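Local coordinates for uncharacterized protein (PDB 3EXC), which cuts single-stranded RNA as a magnesium-dependent Cas2 endoribonuclease of the CRISPR antiviral system, working as a homodimer that also joins a Cas1 dimer, at residues V8-S13 and S36-D41. The protein carries 2 engineered substitutions. Sequence-based numbering, arbitrary orientation.
Sequences VVYDVS and SAFEGD. With NA (sodium ion), chain C.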
loop_
_atom_site.group_PDB
_atom_site.type_symbol
_atom_site.label_atom_id
_atom_site.label_comp_id
_atom_site.label_asym_id
_atom_site.label_seq_id
_atom_site.Cartn_x
_atom_site.Cartn_y
_atom_site.Cartn_z
ATOM N N VAL A 8 -2.588 6.112 0.022
ATOM C CA VAL A 8 -2.889 5.852 -1.357
ATOM C C VAL A 8 -1.831 4.872 -1.798
ATOM O O VAL A 8 -0.632 5.168 -1.722
ATOM C CB VAL A 8 -2.710 7.110 -2.170
ATOM C CG1 VAL A 8 -3.019 6.828 -3.622
ATOM C CG2 VAL A 8 -3.668 8.121 -1.623
ATOM N N VAL A 9 -2.261 3.724 -2.268
ATOM C CA VAL A 9 -1.405 2.705 -2.770
ATOM C C VAL A 9 -1.778 2.480 -4.232
ATOM O O VAL A 9 -2.934 2.215 -4.584
ATOM C CB VAL A 9 -1.657 1.392 -1.942
ATOM C CG1 VAL A 9 -0.763 0.246 -2.396
ATOM C CG2 VAL A 9 -1.365 1.678 -0.467
ATOM N N TYR A 10 -0.803 2.479 -5.121
ATOM C CA TYR A 10 -1.145 2.310 -6.550
ATOM C C TYR A 10 -0.337 1.213 -7.326
ATOM O O TYR A 10 0.816 0.795 -6.963
ATOM C CB TYR A 10 -1.141 3.674 -7.267
ATOM C CG TYR A 10 0.111 4.482 -7.078
ATOM C CD1 TYR A 10 0.255 5.334 -5.992
ATOM C CD2 TYR A 10 1.181 4.399 -7.996
ATOM C CE1 TYR A 10 1.463 6.067 -5.799
ATOM C CE2 TYR A 10 2.368 5.138 -7.820
ATOM C CZ TYR A 10 2.476 5.973 -6.710
ATOM O OH TYR A 10 3.612 6.717 -6.499
ATOM N N ASP A 11 -0.938 0.771 -8.427
ATOM C CA ASP A 11 -0.386 -0.234 -9.301
ATOM C C ASP A 11 -0.710 0.357 -10.691
ATOM O O ASP A 11 -1.801 0.184 -11.270
ATOM C CB ASP A 11 -1.076 -1.572 -8.949
ATOM C CG ASP A 11 -0.838 -2.687 -9.984
ATOM O OD1 ASP A 11 -0.172 -2.423 -11.037
ATOM O OD2 ASP A 11 -1.368 -3.841 -9.753
ATOM N N VAL A 12 0.230 1.148 -11.187
ATOM C CA VAL A 12 0.039 1.844 -12.401
ATOM C C VAL A 12 1.017 1.296 -13.437
ATOM O O VAL A 12 2.214 1.496 -13.278
ATOM C CB VAL A 12 0.285 3.343 -12.206
ATOM C CG1 VAL A 12 0.333 4.026 -13.538
ATOM C CG2 VAL A 12 -0.837 3.943 -11.320
ATOM N N SER A 13 0.516 0.604 -14.474
ATOM C CA SER A 13 1.394 0.016 -15.519
ATOM C C SER A 13 2.263 0.994 -16.312
ATOM O O SER A 13 3.474 0.835 -16.307
ATOM C CB SER A 13 0.643 -0.939 -16.460
ATOM O OG SER A 13 0.542 -2.207 -15.806
ATOM N N SER A 36 5.302 2.892 -4.368
ATOM C CA SER A 36 3.962 3.162 -4.944
ATOM C C SER A 36 2.927 3.419 -3.843
ATOM O O SER A 36 1.835 2.889 -3.906
ATOM C CB SER A 36 3.553 2.015 -5.887
ATOM O OG SER A 36 4.288 2.084 -7.113
ATOM N N ALA A 37 3.296 4.204 -2.825
ATOM C CA ALA A 37 2.406 4.407 -1.687
ATOM C C ALA A 37 2.728 5.757 -1.100
ATOM O O ALA A 37 3.871 6.165 -1.048
ATOM C CB ALA A 37 2.596 3.279 -0.662
ATOM N N PHE A 38 1.703 6.466 -0.705
ATOM C CA PHE A 38 1.836 7.786 -0.108
ATOM C C PHE A 38 0.921 7.811 1.112
ATOM O O PHE A 38 -0.045 7.021 1.154
ATOM C CB PHE A 38 1.314 8.845 -1.091
ATOM C CG PHE A 38 2.330 9.308 -2.082
ATOM C CD1 PHE A 38 2.904 10.559 -1.952
ATOM C CD2 PHE A 38 2.712 8.477 -3.147
ATOM C CE1 PHE A 38 3.873 11.000 -2.905
ATOM C CE2 PHE A 38 3.678 8.849 -4.087
ATOM C CZ PHE A 38 4.263 10.111 -3.986
ATOM N N GLU A 39 1.201 8.671 2.084
ATOM C CA GLU A 39 0.258 8.895 3.213
ATOM C C GLU A 39 0.098 10.378 3.439
ATOM O O GLU A 39 0.970 11.165 3.031
ATOM C CB GLU A 39 0.710 8.190 4.533
ATOM C CG GLU A 39 2.184 8.508 4.930
ATOM C CD GLU A 39 2.373 9.808 5.753
ATOM O OE1 GLU A 39 1.325 10.311 6.269
ATOM O OE2 GLU A 39 3.560 10.290 5.901
ATOM N N GLY A 40 -0.999 10.796 4.066
ATOM C CA GLY A 40 -1.169 12.209 4.286
ATOM C C GLY A 40 -2.307 12.350 5.247
ATOM O O GLY A 40 -2.887 11.355 5.631
ATOM N N ASP A 41 -2.611 13.572 5.637
ATOM C CA ASP A 41 -3.668 13.827 6.552
ATOM C C ASP A 41 -4.904 14.249 5.781
ATOM O O ASP A 41 -4.821 15.009 4.814
ATOM C CB ASP A 41 -3.280 14.948 7.530
ATOM C CG ASP A 41 -1.928 14.683 8.307
ATOM O OD1 ASP A 41 -1.560 13.531 8.668
ATOM O OD2 ASP A 41 -1.234 15.700 8.596
HETATM NA NA NA C . 1.069 -1.726 -5.740
HETATM O O HOH W 1 3.023 1.082 -9.656
HETATM O O HOH W 2 2.472 -0.722 -3.513
HETATM O O HOH W 3 3.186 -1.322 -7.403
#
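With chi1 at 52°, Tyr-10 sets its CG between its backbone N and carbonyl carbon, which lays the ring over the backbone of Ser-36, while Phe-38, CG anti to its carbonyl carbon (chi1 -86°), offers its ring edge to the tyrosine. Both belong to antiparallel neighbours in the ferredoxin-like sheet of Cas2, strands 5-11 and 37-41. Val-8 and Phe-38 form a hydrogen-bonded pair, with Val-8 N to Phe-38 O and Phe-38 N to Val-8 O both 2.9 Å. Val-9 and Ala-37 form the next, non-hydrogen-bonded pair, and their CA atoms approach to 4.3 Å. Beyond it, Tyr-10 N donates to Ser-36 O at 2.9 Å, nearly straight at 168°. That same oxygen lies over one face of the tyrosine ring, toward its rim, and Ser-36 CB sits 4.0 Å from the ring centroid in a CH-pi contact. At the ring edge, Tyr-10 CE1 is 3.8 Å from Phe-38 CD2. Leu-21 and Leu-25 of helix 15-27 pack on Tyr-10 and Phe-38 respectively, whereas Val-9 and Ala-37 face Val-9 of the second subunit. The strand then leads to Asp-11, the predicted catalytic magnesium ligand, whose OD2 accepts a bond from Arg-35 N of that subunit. One residue earlier, Tyr-10 O binds a sodium ion at 2.8 Å, together with two waters and Gln-34 OE1 of the second subunit.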